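Long-range contact in flavodoxin (Bacillus cereus, PDB 6FSI), which binds FMN and probably serves as a low-potential electron donor to a number of redox enzymes: residues D63-F68 with G99-I104. Residues are numbered along the deposited sequence; the frame is centred on the assembly and turned at random. Where two conformers were deposited one is given.
With FMN (flavin mononucleotide), chain B.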
ATOM      1  N   ASP A  63      -6.239  -1.613 -14.237  1.00  7.06           N
ATOM      2  CA  ASP A  63      -4.896  -1.070 -14.302  1.00  7.40           C
ATOM      3  C   ASP A  63      -4.503  -0.372 -12.997  1.00  5.23           C
ATOM      4  O   ASP A  63      -5.334  -0.017 -12.149  1.00  5.42           O
ATOM      5  CB  ASP A  63      -4.819  -0.054 -15.459  1.00 10.26           C
ATOM      6  CG  ASP A  63      -5.094  -0.668 -16.824  1.00 14.23           C
ATOM      7  OD1 ASP A  63      -4.642  -1.799 -17.076  1.00 15.22           O
ATOM      8  OD2 ASP A  63      -5.764   0.009 -17.634  1.00 18.99           O
ATOM      9  N   LEU A  64      -3.214  -0.139 -12.850  1.00  5.11           N
ATOM     10  CA  LEU A  64      -2.710   0.771 -11.833  1.00  4.32           C
ATOM     11  C   LEU A  64      -3.139   2.206 -12.129  1.00  4.75           C
ATOM     12  O   LEU A  64      -3.379   2.572 -13.284  1.00  5.72           O
ATOM     13  CB  LEU A  64      -1.179   0.729 -11.816  1.00  5.51           C
ATOM     14  CG  LEU A  64      -0.509  -0.607 -11.455  1.00  5.06           C
ATOM     15  CD1 LEU A  64       0.990  -0.533 -11.638  1.00  8.32           C
ATOM     16  CD2 LEU A  64      -0.841  -1.009 -10.032  1.00  6.01           C
ATOM     17  N   PRO A  65      -3.194   3.048 -11.099  1.00  4.68           N
ATOM     18  CA  PRO A  65      -3.292   4.487 -11.354  1.00  5.14           C
ATOM     19  C   PRO A  65      -2.202   4.927 -12.323  1.00  5.67           C
ATOM     20  O   PRO A  65      -1.049   4.497 -12.240  1.00  5.58           O
ATOM     21  CB  PRO A  65      -3.082   5.106  -9.964  1.00  5.80           C
ATOM     22  CG  PRO A  65      -3.535   4.026  -8.994  1.00  5.16           C
ATOM     23  CD  PRO A  65      -3.049   2.749  -9.658  1.00  4.39           C
ATOM     24  N   ASP A  66      -2.555   5.849 -13.216  1.00  7.00           N
ATOM     25  CA  ASP A  66      -1.559   6.398 -14.139  1.00  7.04           C
ATOM     26  C   ASP A  66      -0.303   6.885 -13.404  1.00  5.96           C
ATOM     27  O   ASP A  66       0.829   6.675 -13.862  1.00  6.52           O
ATOM     28  CB  ASP A  66      -2.135   7.568 -14.956  1.00  9.52           C
ATOM     29  CG  ASP A  66      -3.166   7.139 -15.980  1.00 13.53           C
ATOM     30  OD1 ASP A  66      -3.222   5.949 -16.346  1.00 14.83           O
ATOM     31  OD2 ASP A  66      -3.899   8.033 -16.465  1.00 16.94           O
ATOM     32  N   ASP A  67      -0.478   7.532 -12.257  1.00  6.40           N
ATOM     33  CA  ASP A  67       0.643   8.104 -11.525  1.00  6.56           C
ATOM     34  C   ASP A  67       1.564   7.061 -10.911  1.00  6.00           C
ATOM     35  O   ASP A  67       2.672   7.421 -10.518  1.00  7.41           O
ATOM     36  CB  ASP A  67       0.103   9.065 -10.450  1.00  8.54           C
ATOM     37  CG  ASP A  67      -0.580  10.283 -11.047  1.00 11.04           C
ATOM     38  OD1 ASP A  67      -0.186  10.693 -12.165  1.00 11.68           O
ATOM     39  OD2 ASP A  67      -1.489  10.843 -10.392  1.00 13.42           O
ATOM     40  N   PHE A  68       1.147   5.792 -10.826  1.00  5.26           N
ATOM     41  CA  PHE A  68       1.998   4.715 -10.318  1.00  4.45           C
ATOM     42  C   PHE A  68       2.853   4.053 -11.400  1.00  4.87           C
ATOM     43  O   PHE A  68       3.716   3.237 -11.057  1.00  6.00           O
ATOM     44  CB  PHE A  68       1.155   3.610  -9.630  1.00  4.36           C
ATOM     45  CG  PHE A  68       1.384   3.472  -8.127  1.00  4.18           C
ATOM     46  CD1 PHE A  68       2.607   3.050  -7.636  1.00  5.87           C
ATOM     47  CD2 PHE A  68       0.369   3.745  -7.212  1.00  4.10           C
ATOM     48  CE1 PHE A  68       2.819   2.922  -6.262  1.00  6.85           C
ATOM     49  CE2 PHE A  68       0.574   3.622  -5.848  1.00  4.85           C
ATOM     50  CZ  PHE A  68       1.814   3.190  -5.368  1.00  5.97           C
ATOM     51  N   GLY A  99     -10.362  -4.245  -7.680  1.00  3.72           N
ATOM     52  CA  GLY A  99      -9.206  -4.062  -6.813  1.00  3.98           C
ATOM     53  C   GLY A  99      -7.909  -4.659  -7.326  1.00  3.33           C
ATOM     54  O   GLY A  99      -6.983  -4.866  -6.534  1.00  4.03           O
ATOM     55  N   VAL A 100      -7.803  -4.947  -8.630  0.77  2.85           N
ATOM     56  CA  VAL A 100      -6.626  -5.691  -9.077  0.77  3.32           C
ATOM     57  C   VAL A 100      -5.344  -4.868  -8.999  0.77  2.75           C
ATOM     58  O   VAL A 100      -4.253  -5.452  -9.041  0.77  3.52           O
ATOM     59  CB  VAL A 100      -6.813  -6.381 -10.447  0.77  3.03           C
ATOM     60  CG1 VAL A 100      -7.883  -7.465 -10.359  0.77  3.25           C
ATOM     61  CG2 VAL A 100      -7.061  -5.356 -11.533  0.77  4.95           C
ATOM     62  N   ALA A 101      -5.407  -3.539  -8.859  1.00  3.11           N
ATOM     63  CA  ALA A 101      -4.173  -2.806  -8.570  1.00  3.07           C
ATOM     64  C   ALA A 101      -3.491  -3.339  -7.308  1.00  2.13           C
ATOM     65  O   ALA A 101      -2.257  -3.365  -7.218  1.00  3.36           O
ATOM     66  CB  ALA A 101      -4.442  -1.305  -8.443  1.00  3.98           C
ATOM     67  N   VAL A 102      -4.283  -3.715  -6.295  1.00  2.61           N
ATOM     68  CA  VAL A 102      -3.730  -4.312  -5.074  1.00  2.88           C
ATOM     69  C   VAL A 102      -2.956  -5.588  -5.404  1.00  2.70           C
ATOM     70  O   VAL A 102      -1.820  -5.797  -4.950  1.00  3.42           O
ATOM     71  CB  VAL A 102      -4.859  -4.554  -4.049  1.00  3.16           C
ATOM     72  CG1 VAL A 102      -4.383  -5.380  -2.862  1.00  4.15           C
ATOM     73  CG2 VAL A 102      -5.463  -3.224  -3.579  1.00  3.94           C
ATOM     74  N   ASP A 103      -3.567  -6.465  -6.196  1.00  3.26           N
ATOM     75  CA  ASP A 103      -2.942  -7.736  -6.573  1.00  3.37           C
ATOM     76  C   ASP A 103      -1.699  -7.525  -7.434  1.00  3.07           C
ATOM     77  O   ASP A 103      -0.704  -8.235  -7.271  1.00  4.06           O
ATOM     78  CB  ASP A 103      -3.973  -8.612  -7.283  1.00  3.77           C
ATOM     79  CG  ASP A 103      -5.207  -8.847  -6.441  1.00  4.25           C
ATOM     80  OD1 ASP A 103      -5.083  -9.522  -5.400  1.00  6.05           O
ATOM     81  OD2 ASP A 103      -6.301  -8.360  -6.799  1.00  5.16           O
ATOM     82  N   ILE A 104      -1.733  -6.543  -8.337  1.00  3.37           N
ATOM     83  CA  ILE A 104      -0.587  -6.231  -9.188  1.00  3.36           C
ATOM     84  C   ILE A 104       0.595  -5.760  -8.340  1.00  3.20           C
ATOM     85  O   ILE A 104       1.747  -6.176  -8.552  1.00  3.72           O
ATOM     86  CB  ILE A 104      -0.983  -5.180 -10.248  1.00  3.93           C
ATOM     87  CG1 ILE A 104      -1.973  -5.777 -11.264  1.00  5.49           C
ATOM     88  CG2 ILE A 104       0.271  -4.606 -10.957  1.00  6.10           C
ATOM     89  CD1 ILE A 104      -2.699  -4.749 -12.116  1.00  8.25           C
TER
HETATM   90  N1  FMN B1001     -12.232  -0.070  -9.536  1.00  9.92           N
HETATM   91  C2  FMN B1001     -11.934  -1.422  -9.589  1.00  9.71           C
HETATM   92  O2  FMN B1001     -12.066  -2.093  -8.554  1.00  8.92           O
HETATM   93  N3  FMN B1001     -11.545  -1.980 -10.805  1.00  9.96           N
HETATM   94  C4  FMN B1001     -11.352  -1.261 -11.961  1.00 10.67           C
HETATM   95  O4  FMN B1001     -10.995  -1.876 -13.013  1.00 11.61           O
HETATM   96  C4A FMN B1001     -11.627   0.123 -11.873  1.00 11.58           C
HETATM   97  N5  FMN B1001     -11.448   0.995 -12.942  1.00 15.35           N
HETATM   98  C5A FMN B1001     -11.903   2.320 -12.867  1.00 15.43           C
HETATM   99  C6  FMN B1001     -11.822   3.154 -13.978  1.00 17.24           C
HETATM  100  C7  FMN B1001     -12.258   4.472 -13.932  1.00 17.23           C
HETATM  101  C7M FMN B1001     -12.108   5.345 -15.162  1.00 17.71           C
HETATM  102  C8  FMN B1001     -12.767   4.983 -12.731  1.00 17.05           C
HETATM  103  C8M FMN B1001     -13.232   6.415 -12.711  1.00 17.88           C
HETATM  104  C9  FMN B1001     -12.833   4.157 -11.589  1.00 13.46           C
HETATM  105  C9A FMN B1001     -12.376   2.832 -11.659  1.00 11.76           C
HETATM  106  N10 FMN B1001     -12.446   1.999 -10.546  1.00 10.77           N
HETATM  107  C10 FMN B1001     -12.078   0.679 -10.656  1.00 10.63           C
HETATM  108  C1' FMN B1001     -13.018   2.501  -9.244  1.00 11.59           C
HETATM  109  C2' FMN B1001     -12.043   3.236  -8.321  1.00 10.87           C
HETATM  110  O2' FMN B1001     -10.935   2.417  -7.974  1.00 11.82           O
HETATM  111  C3' FMN B1001     -12.832   3.627  -7.053  1.00  9.51           C
HETATM  112  O3' FMN B1001     -13.731   4.698  -7.311  1.00 11.04           O
HETATM  113  C4' FMN B1001     -11.980   4.003  -5.831  1.00  9.20           C
HETATM  114  O4' FMN B1001     -12.784   4.237  -4.652  1.00  6.57           O
HETATM  115  C5' FMN B1001     -11.097   5.218  -6.086  1.00  8.80           C
HETATM  116  O5' FMN B1001     -10.253   5.323  -4.921  1.00  5.96           O
HETATM  117  P   FMN B1001      -9.783   6.770  -4.586  1.00  4.74           P
HETATM  118  O1P FMN B1001     -10.902   7.509  -3.934  1.00  5.43           O
HETATM  119  O2P FMN B1001      -8.643   6.639  -3.626  1.00  4.57           O
HETATM  120  O3P FMN B1001      -9.363   7.467  -5.868  1.00  6.47           O
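Leu-64 reaches from the loop 63-68 to the first turn of helix 100-111 and lays its branched end over Ala-101 and Ile-104. One methyl does most of the touching: CD2 of Leu-64 stands 3.9 Å from CB of Ala-101 and also 3.9 Å from CG2 of Ile-104. The same CD2 lies 3.9 Å from the carbonyl O of Ala-101, a van der Waals contact. The other methyl, CD1, is farther off, 4.2 Å from CG2 of Ile-104. The Leu-64 and Ile-104 side chains run at a slant to each other, branch against branch. In Ile-104, CG2 is the arm turned to the leucine; CG1 stands anti to the carbonyl carbon (chi1 -68°), which leaves CG2 anti to the backbone N. Ala-101 points its CB at the loop, where the carbonyl O of Asp-63 passes 4.0 Å away and CD of Pro-65 sits at the looser distance of 4.5 Å. The backbones come near here, with CA of Leu-64 5.1 Å from CA of Ala-101. Tyr-72 of helix 69-74 touches both Leu-64 and Ile-104. The contact sets the loop that follows strand 51-55 against the start of helix 100-111, beside the flavin site of this parallel five-stranded flavodoxin fold. Just before that helix, N of Gly-99 gives O2 of FMN a hydrogen bond of 2.9 Å (165° at the hydrogen), while N of Ala-101 is hydrogen-bonded to OG1 of Thr-58, another FMN-binding residue. The side-chain contacts between the two segments are apolar, held by hydrophobic burial and close fit without directional bonds.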